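Long-range contacts in CAMK/CAMK2 protein kinase (Salpingoeca rosetta, PDB 5IG1), which probably transfers the terminal (gamma) phosphate of ATP to serine and threonine side chains of proteins, as a calmodulin-regulated kinase, here seen as its kinase domain: residues S71-E76 with L129-S134; T246-E251 with R279-S284. All blocks are in the same frame, centred on the assembly; numbering follows the deposited sequence.

Contact 1: S71-E76 with L129-S134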
# COMPACT_ATOMS: atom_id res chain seq x y z
N SER A 71 14.31 1.63 6.80
CA SER A 71 15.73 1.61 6.48
C SER A 71 16.18 0.21 6.08
O SER A 71 17.14 0.07 5.32
CB SER A 71 16.55 2.13 7.66
OG SER A 71 16.49 1.23 8.75
N SER A 72 15.50 -0.83 6.57
CA SER A 72 15.81 -2.19 6.15
C SER A 72 15.39 -2.49 4.72
O SER A 72 15.83 -3.49 4.15
CB SER A 72 15.14 -3.20 7.09
OG SER A 72 15.64 -3.08 8.41
N LEU A 73 14.58 -1.63 4.10
CA LEU A 73 13.96 -1.91 2.82
C LEU A 73 14.63 -1.09 1.72
O LEU A 73 14.54 0.14 1.72
CB LEU A 73 12.46 -1.60 2.87
CG LEU A 73 11.65 -2.54 3.74
CD1 LEU A 73 10.22 -2.06 3.85
CD2 LEU A 73 11.71 -3.94 3.17
N GLN A 74 15.29 -1.78 0.78
CA GLN A 74 15.81 -1.14 -0.42
C GLN A 74 15.30 -1.93 -1.63
O GLN A 74 15.87 -2.97 -1.98
CB GLN A 74 17.34 -1.07 -0.41
CG GLN A 74 17.92 -0.35 -1.63
CD GLN A 74 19.44 -0.22 -1.56
OE1 GLN A 74 20.06 -0.59 -0.56
NE2 GLN A 74 20.03 0.32 -2.62
N HIS A 75 14.24 -1.43 -2.26
CA HIS A 75 13.62 -2.10 -3.39
C HIS A 75 13.08 -1.05 -4.35
O HIS A 75 12.70 0.05 -3.93
CB HIS A 75 12.50 -3.03 -2.93
CG HIS A 75 12.01 -3.96 -4.00
ND1 HIS A 75 10.96 -3.66 -4.84
CD2 HIS A 75 12.43 -5.20 -4.36
CE1 HIS A 75 10.76 -4.66 -5.67
NE2 HIS A 75 11.64 -5.61 -5.41
N GLU A 76 13.04 -1.41 -5.63
CA GLU A 76 12.60 -0.46 -6.65
C GLU A 76 11.15 -0.05 -6.44
O GLU A 76 10.78 1.11 -6.67
CB GLU A 76 12.79 -1.09 -8.04
CG GLU A 76 12.11 -0.34 -9.18
CD GLU A 76 12.67 1.06 -9.39
OE1 GLU A 76 11.88 2.03 -9.33
OE2 GLU A 76 13.89 1.18 -9.60
N LEU A 129 6.33 -6.65 -2.07
CA LEU A 129 5.93 -7.48 -0.94
C LEU A 129 6.85 -8.67 -0.76
O LEU A 129 7.08 -9.10 0.38
CB LEU A 129 4.49 -7.96 -1.12
CG LEU A 129 3.42 -6.97 -0.70
CD1 LEU A 129 2.15 -7.74 -0.47
CD2 LEU A 129 3.86 -6.24 0.57
N GLN A 130 7.35 -9.24 -1.85
CA GLN A 130 8.29 -10.35 -1.74
C GLN A 130 9.56 -9.90 -1.05
O GLN A 130 10.13 -10.64 -0.23
CB GLN A 130 8.61 -10.92 -3.12
CG GLN A 130 9.57 -12.09 -3.08
CD GLN A 130 9.85 -12.67 -4.45
OE1 GLN A 130 9.73 -13.88 -4.67
NE2 GLN A 130 10.24 -11.81 -5.39
N HIS A 131 10.02 -8.68 -1.35
CA HIS A 131 11.17 -8.13 -0.65
C HIS A 131 10.86 -7.88 0.82
O HIS A 131 11.72 -8.09 1.67
CB HIS A 131 11.64 -6.84 -1.32
CG HIS A 131 12.89 -6.28 -0.73
ND1 HIS A 131 12.94 -5.05 -0.09
CD2 HIS A 131 14.15 -6.78 -0.67
CE1 HIS A 131 14.17 -4.82 0.32
NE2 HIS A 131 14.92 -5.85 -0.01
N CYS A 132 9.65 -7.43 1.13
CA CYS A 132 9.29 -7.21 2.52
C CYS A 132 9.23 -8.52 3.29
O CYS A 132 9.91 -8.68 4.32
CB CYS A 132 7.95 -6.46 2.61
SG CYS A 132 8.07 -4.75 2.10
N HIS A 133 8.45 -9.48 2.80
CA HIS A 133 8.26 -10.74 3.50
C HIS A 133 9.55 -11.54 3.59
O HIS A 133 9.74 -12.30 4.55
CB HIS A 133 7.17 -11.56 2.80
CG HIS A 133 5.84 -10.88 2.73
ND1 HIS A 133 4.74 -11.46 2.15
CD2 HIS A 133 5.44 -9.66 3.17
CE1 HIS A 133 3.72 -10.63 2.23
NE2 HIS A 133 4.12 -9.53 2.84
N SER A 134 10.43 -11.41 2.59
CA SER A 134 11.75 -12.03 2.68
C SER A 134 12.50 -11.54 3.90
O SER A 134 13.27 -12.29 4.51
CB SER A 134 12.56 -11.73 1.43
OG SER A 134 12.96 -10.37 1.41

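Contact 2: T246-E251 with R279-S284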
# COMPACT_ATOMS: atom_id res chain seq x y z
N THR A 246 -10.86 -12.57 -17.21
CA THR A 246 -10.26 -13.89 -17.35
C THR A 246 -10.53 -14.73 -16.11
O THR A 246 -10.52 -14.23 -14.98
CB THR A 246 -8.76 -13.78 -17.58
OG1 THR A 246 -8.15 -13.14 -16.45
CG2 THR A 246 -8.46 -12.98 -18.83
N THR A 247 -10.79 -16.03 -16.32
CA THR A 247 -10.89 -16.92 -15.17
C THR A 247 -9.57 -17.02 -14.43
O THR A 247 -9.56 -17.38 -13.25
CB THR A 247 -11.35 -18.31 -15.60
OG1 THR A 247 -10.40 -18.87 -16.51
CG2 THR A 247 -12.72 -18.25 -16.26
N ALA A 248 -8.45 -16.70 -15.09
CA ALA A 248 -7.16 -16.70 -14.40
C ALA A 248 -7.15 -15.65 -13.30
O ALA A 248 -6.73 -15.93 -12.17
CB ALA A 248 -6.03 -16.45 -15.39
N ALA A 249 -7.60 -14.44 -13.61
CA ALA A 249 -7.68 -13.40 -12.59
C ALA A 249 -8.65 -13.80 -11.48
O ALA A 249 -8.34 -13.65 -10.30
CB ALA A 249 -8.10 -12.08 -13.23
N LYS A 250 -9.82 -14.33 -11.85
CA LYS A 250 -10.79 -14.75 -10.85
C LYS A 250 -10.20 -15.79 -9.91
O LYS A 250 -10.35 -15.69 -8.69
CB LYS A 250 -12.05 -15.32 -11.52
CG LYS A 250 -12.82 -14.35 -12.41
CD LYS A 250 -14.24 -14.85 -12.61
CE LYS A 250 -14.90 -14.26 -13.85
NZ LYS A 250 -14.56 -15.01 -15.10
N GLU A 251 -9.51 -16.79 -10.46
CA GLU A 251 -8.89 -17.81 -9.63
C GLU A 251 -7.78 -17.22 -8.77
O GLU A 251 -7.62 -17.62 -7.61
CB GLU A 251 -8.35 -18.94 -10.52
CG GLU A 251 -9.43 -19.80 -11.15
CD GLU A 251 -8.89 -20.78 -12.17
OE1 GLU A 251 -7.65 -20.83 -12.34
OE2 GLU A 251 -9.70 -21.49 -12.81
N ARG A 279 2.89 -12.70 -19.74
CA ARG A 279 2.50 -11.38 -20.21
C ARG A 279 1.25 -11.41 -21.08
O ARG A 279 0.80 -10.34 -21.51
CB ARG A 279 3.67 -10.75 -20.97
CG ARG A 279 3.79 -9.24 -20.84
CD ARG A 279 4.20 -8.80 -19.44
NE ARG A 279 5.45 -9.42 -19.00
CZ ARG A 279 5.55 -10.22 -17.94
NH1 ARG A 279 4.48 -10.49 -17.20
NH2 ARG A 279 6.72 -10.74 -17.61
N ASP A 280 0.68 -12.58 -21.34
CA ASP A 280 -0.45 -12.71 -22.25
C ASP A 280 -1.61 -13.49 -21.65
O ASP A 280 -2.58 -13.77 -22.36
CB ASP A 280 -0.00 -13.37 -23.56
CG ASP A 280 0.82 -14.62 -23.33
OD1 ASP A 280 0.23 -15.67 -22.98
OD2 ASP A 280 2.05 -14.56 -23.51
N VAL A 281 -1.54 -13.85 -20.38
CA VAL A 281 -2.66 -14.49 -19.70
C VAL A 281 -3.72 -13.45 -19.33
O VAL A 281 -4.90 -13.68 -19.61
CB VAL A 281 -2.18 -15.29 -18.47
CG1 VAL A 281 -3.35 -15.66 -17.58
CG2 VAL A 281 -1.44 -16.52 -18.93
N PRO A 282 -3.36 -12.30 -18.75
CA PRO A 282 -4.41 -11.32 -18.41
C PRO A 282 -5.14 -10.82 -19.64
O PRO A 282 -4.61 -10.79 -20.75
CB PRO A 282 -3.63 -10.18 -17.73
CG PRO A 282 -2.23 -10.37 -18.13
CD PRO A 282 -2.04 -11.85 -18.26
N GLY A 283 -6.40 -10.44 -19.43
CA GLY A 283 -7.22 -9.95 -20.52
C GLY A 283 -6.66 -8.68 -21.13
O GLY A 283 -5.88 -7.94 -20.53
N SER A 284 -7.08 -8.43 -22.37
CA SER A 284 -6.61 -7.29 -23.14
C SER A 284 -7.66 -6.22 -23.36
O SER A 284 -7.29 -5.06 -23.59
CB SER A 284 -6.10 -7.74 -24.51
OG SER A 284 -7.18 -8.24 -25.28

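Contact 1: S71-E76 with L129-S134
His131 lies against Leu73, Gln74 and His75, and gives the contact its largest share of buried surface. It sits near the C-terminal end of helix 115-134. Its CG is anti to the backbone N (chi1 -175°), which carries the imidazole out from the helix to the chain that follows helix 57-72. The edge of the ring faces the backbone of Gln74: His131 CE1 is 3.3 Å from Gln74 N, which lies near the ring plane. The segments meet by van der Waals contact, with no hydrogen bond between them.

The side chains of His75 and His131 slide past each other in opposite directions. The planes are near parallel, 28° apart, but slid so far that the rings barely overlap; their centroids are 5.3 Å apart. His75 CB approaches His131 ND1 at 3.5 Å, and His131 CB lies 3.5 Å from His75 CD2. His75 ND1 is hydrogen-bonded to the backbone N of His77. The His75 side chain also rests on Ser127 and Ala128, one turn back along helix 115-134.

Leu73 supplies the apolar part. Its CD2 meets His131 ND1 at 3.7 Å, while CD1 reaches Cys132 SG at 3.9 Å. This buried leucine also touches Phe163, the phenylalanine of the DFG motif, and Cys132 packs on Ile78. Nearby, Ser72 O takes a hydrogen bond from Lys135 NZ.

Such packing is characteristic of protein kinases, where the loop between helix C (57-72) and strand β4 (81-86) rests on helix E (115-134) and ties the N-lobe to the C-lobe.

Contact 2: T246-E251 with R279-S284
Thr246 meets the Val281-Gly283 backbone with its methyl group. CG2 lies 3.3 Å from Gly283 N and 3.7 Å from Val281 O; within these two segments the methyl meets backbone atoms only. The same residue is the N-cap of helix 247-256. Its OG1 stands between the backbone N and the carbonyl carbon (chi1 61°). From there it accepts a hydrogen bond from Ala249 N, 3.2 Å long and fairly straight, with an N-H...O angle of 160°. OG1 is also hydrogen-bonded to Glu115 OE1, and that same carboxylate oxygen takes the N-H of Gly283. Glu115, at the start of helix 115-134, thus bridges the two segments, which share no direct hydrogen bond. A valine in place of Thr246 would probably leave the Ala249 N-H without its cap and Glu115 with one mate fewer.

In the kinase fold, helix 247-256 is helix H of the C-lobe. Residues 279-284 follow the last helix of that lobe and lead to helix 288-302, which by family resemblance belongs to the regulatory segment of CaMKII. The contact lies at the surface, far from the ATP site.

Ala248 gives the one apolar pair of side chains between the segments. Its CB lies 3.6 Å from Val281 CG1, the branch held anti to the backbone N of Val281 (chi1 166°). Ala248 also touches Trp275 of helix 274-277, as do Thr246 and Pro282. Ala249 does not touch the loop; its methyl touches Trp275 and Glu115. One residue on, Lys250 N closes the first turn with a backbone bond to Thr246 O of 3.2 Å.

How the contacts relate
Contact 1 is partly buried and lies where the two lobes of the kinase meet. Contact 2 is a surface contact at the far side of the C-lobe. Their centres are 27 Å apart, and their nearest atoms about 13 Å. Helix 115-134 relates them: its C-terminal part forms one side of contact 1, and its first residue, Glu115, lies beside contact 2. Both do without a direct hydrogen bond, but in different ways. At 71-76 with 129-134, imidazole rings and a leucine do the packing. At 246-251 with 279-284, one methyl meets backbone and another meets a valine branch, and a carboxylate from outside supplies the polar link.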